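Local coordinates for protein aminopeptidase N (Francisella tularensis subsp. tularensis, PDB 5DLL) that is a zinc-dependent M1-family aminopeptidase that releases N-terminal amino acids, preferably alanine, from peptides and is thought to degrade intracellular peptides, at residues K531-L536 and E552-H557. Numbering follows the deposited sequence.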
loop_
_atom_site.group_PDB
_atom_site.type_symbol
_atom_site.label_atom_id
_atom_site.label_comp_id
_atom_site.label_asym_id
_atom_site.label_seq_id
_atom_site.Cartn_x
_atom_site.Cartn_y
_atom_site.Cartn_z
ATOM N N LYS A 531 14.500 40.082 -5.170
ATOM C CA LYS A 531 13.181 39.566 -4.772
ATOM C C LYS A 531 12.982 38.145 -5.307
ATOM O O LYS A 531 12.724 37.964 -6.500
ATOM C CB LYS A 531 12.058 40.479 -5.289
ATOM C CG LYS A 531 10.649 39.928 -5.090
ATOM C CD LYS A 531 9.588 40.937 -5.503
ATOM C CE LYS A 531 9.257 41.910 -4.382
ATOM N NZ LYS A 531 8.363 41.302 -3.356
ATOM N N PRO A 532 13.089 37.133 -4.426
ATOM C CA PRO A 532 13.102 35.766 -4.904
ATOM C C PRO A 532 11.714 35.140 -4.933
ATOM O O PRO A 532 10.766 35.688 -4.364
ATOM C CB PRO A 532 13.957 35.065 -3.851
ATOM C CG PRO A 532 13.635 35.791 -2.582
ATOM C CD PRO A 532 13.135 37.168 -2.952
ATOM N N VAL A 533 11.617 33.999 -5.606
ATOM C CA VAL A 533 10.443 33.133 -5.524
ATOM C C VAL A 533 10.819 31.941 -4.639
ATOM O O VAL A 533 11.929 31.407 -4.738
ATOM C CB VAL A 533 9.927 32.686 -6.919
ATOM C CG1 VAL A 533 11.055 32.162 -7.803
ATOM C CG2 VAL A 533 8.811 31.652 -6.784
ATOM N N ALA A 534 9.901 31.546 -3.760
ATOM C CA ALA A 534 10.193 30.536 -2.744
ATOM C C ALA A 534 9.840 29.126 -3.216
ATOM O O ALA A 534 8.782 28.906 -3.809
ATOM C CB ALA A 534 9.453 30.864 -1.455
ATOM N N SER A 535 10.750 28.187 -2.965
ATOM C CA SER A 535 10.504 26.760 -3.169
ATOM C C SER A 535 10.144 26.171 -1.809
ATOM O O SER A 535 11.000 26.084 -0.931
ATOM C CB SER A 535 11.751 26.081 -3.734
ATOM O OG SER A 535 11.554 24.689 -3.873
ATOM N N LEU A 536 8.882 25.780 -1.637
ATOM C CA LEU A 536 8.347 25.436 -0.316
ATOM C C LEU A 536 7.761 24.028 -0.243
ATOM O O LEU A 536 7.179 23.533 -1.212
ATOM C CB LEU A 536 7.282 26.456 0.089
ATOM C CG LEU A 536 7.823 27.807 0.564
ATOM C CD1 LEU A 536 6.712 28.846 0.613
ATOM C CD2 LEU A 536 8.499 27.670 1.919
ATOM N N GLU A 552 1.735 32.848 -12.568
ATOM C CA GLU A 552 2.202 31.775 -13.448
ATOM C C GLU A 552 3.706 31.863 -13.704
ATOM O O GLU A 552 4.362 30.831 -13.834
ATOM C CB GLU A 552 1.440 31.780 -14.784
ATOM C CG GLU A 552 1.970 30.782 -15.817
ATOM C CD GLU A 552 1.058 30.605 -17.026
ATOM O OE1 GLU A 552 -0.175 30.497 -16.844
ATOM O OE2 GLU A 552 1.578 30.551 -18.163
ATOM N N LYS A 553 4.246 33.081 -13.780
ATOM C CA LYS A 553 5.682 33.266 -14.014
ATOM C C LYS A 553 6.519 32.826 -12.811
ATOM O O LYS A 553 7.624 32.311 -12.982
ATOM C CB LYS A 553 6.009 34.719 -14.370
ATOM C CG LYS A 553 7.360 34.876 -15.058
ATOM C CD LYS A 553 7.858 36.314 -15.042
ATOM C CE LYS A 553 9.249 36.413 -15.650
ATOM N NZ LYS A 553 9.875 37.747 -15.442
ATOM N N ASP A 554 5.994 33.037 -11.603
ATOM C CA ASP A 554 6.634 32.540 -10.378
ATOM C C ASP A 554 6.698 31.016 -10.359
ATOM O O ASP A 554 7.717 30.440 -9.984
ATOM C CB ASP A 554 5.901 33.037 -9.124
ATOM C CG ASP A 554 6.265 34.463 -8.755
ATOM O OD1 ASP A 554 6.732 35.213 -9.637
ATOM O OD2 ASP A 554 6.083 34.834 -7.577
ATOM N N LEU A 555 5.603 30.368 -10.753
ATOM C CA LEU A 555 5.569 28.909 -10.874
ATOM C C LEU A 555 6.456 28.436 -12.030
ATOM O O LEU A 555 7.118 27.405 -11.930
ATOM C CB LEU A 555 4.130 28.407 -11.069
ATOM C CG LEU A 555 3.150 28.631 -9.908
ATOM C CD1 LEU A 555 1.723 28.329 -10.334
ATOM C CD2 LEU A 555 3.533 27.791 -8.699
ATOM N N LEU A 556 6.474 29.206 -13.116
ATOM C CA LEU A 556 7.297 28.889 -14.287
ATOM C C LEU A 556 8.792 29.010 -13.966
ATOM O O LEU A 556 9.613 28.292 -14.537
ATOM C CB LEU A 556 6.930 29.804 -15.466
ATOM C CG LEU A 556 6.615 29.143 -16.808
ATOM C CD1 LEU A 556 5.522 28.092 -16.678
ATOM C CD2 LEU A 556 6.217 30.216 -17.814
ATOM N N HIS A 557 9.133 29.921 -13.054
ATOM C CA HIS A 557 10.508 30.065 -12.563
ATOM C C HIS A 557 10.922 28.864 -11.698
ATOM O O HIS A 557 12.056 28.389 -11.789
ATOM C CB HIS A 557 10.658 31.372 -11.766
ATOM C CG HIS A 557 12.080 31.800 -11.555
ATOM N ND1 HIS A 557 12.766 32.579 -12.464
ATOM C CD2 HIS A 557 12.942 31.566 -10.536
ATOM C CE1 HIS A 557 13.989 32.801 -12.016
ATOM N NE2 HIS A 557 14.121 32.196 -10.849
#
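Val-533 is the one residue of 531-536 that reaches the helical segment 552-557, and it meets Asp-554 and His-557, one turn apart on the helix. Its CB points toward the helix, with the two CA atoms of Val-533 and Asp-554 6.2 Å apart. From CB the side chain forks. Val-533 CG2 goes to the Asp-554 end, 3.6 Å from the carbonyl O of Asp-554. The same methyl, Val-533 CG2, is 4.0 Å from Asp-554 CB, so it rests against the methylene and backbone of that residue. The valine and aspartate side chains are directed oppositely as they pass. The other branch, held on the side of both the backbone N and the carbonyl carbon by a chi1 of 48°, takes the histidine. Val-533 CG1 comes obliquely upon the ring, 3.4 Å from His-557 CD2, with His-557 CG and CB a little farther off. No hydrogen bond crosses between the segments; the contact is van der Waals packing of a forked aliphatic group on a helix surface. It lies at a domain junction of this M1 aminopeptidase, far from the zinc site: strand 533-535 is an outer strand of a three-stranded antiparallel sheet in the Ig-like domain, and helix 552-561 is the first helix of the ARM-repeat-like helical region that follows. With CG anti to the backbone N (chi1 -164°), the His-557 ring extends to Val-533 CG1 and on to Asn-503. There His-557 NE2 is hydrogen-bonded to the carbonyl O of Asn-503, just past strand 495-502, which ties the helix to the end of that strand and probably restrains the ring. Ile-502 of the strand touches both Val-533 and His-557, and its backbone pairs with that of Val-533.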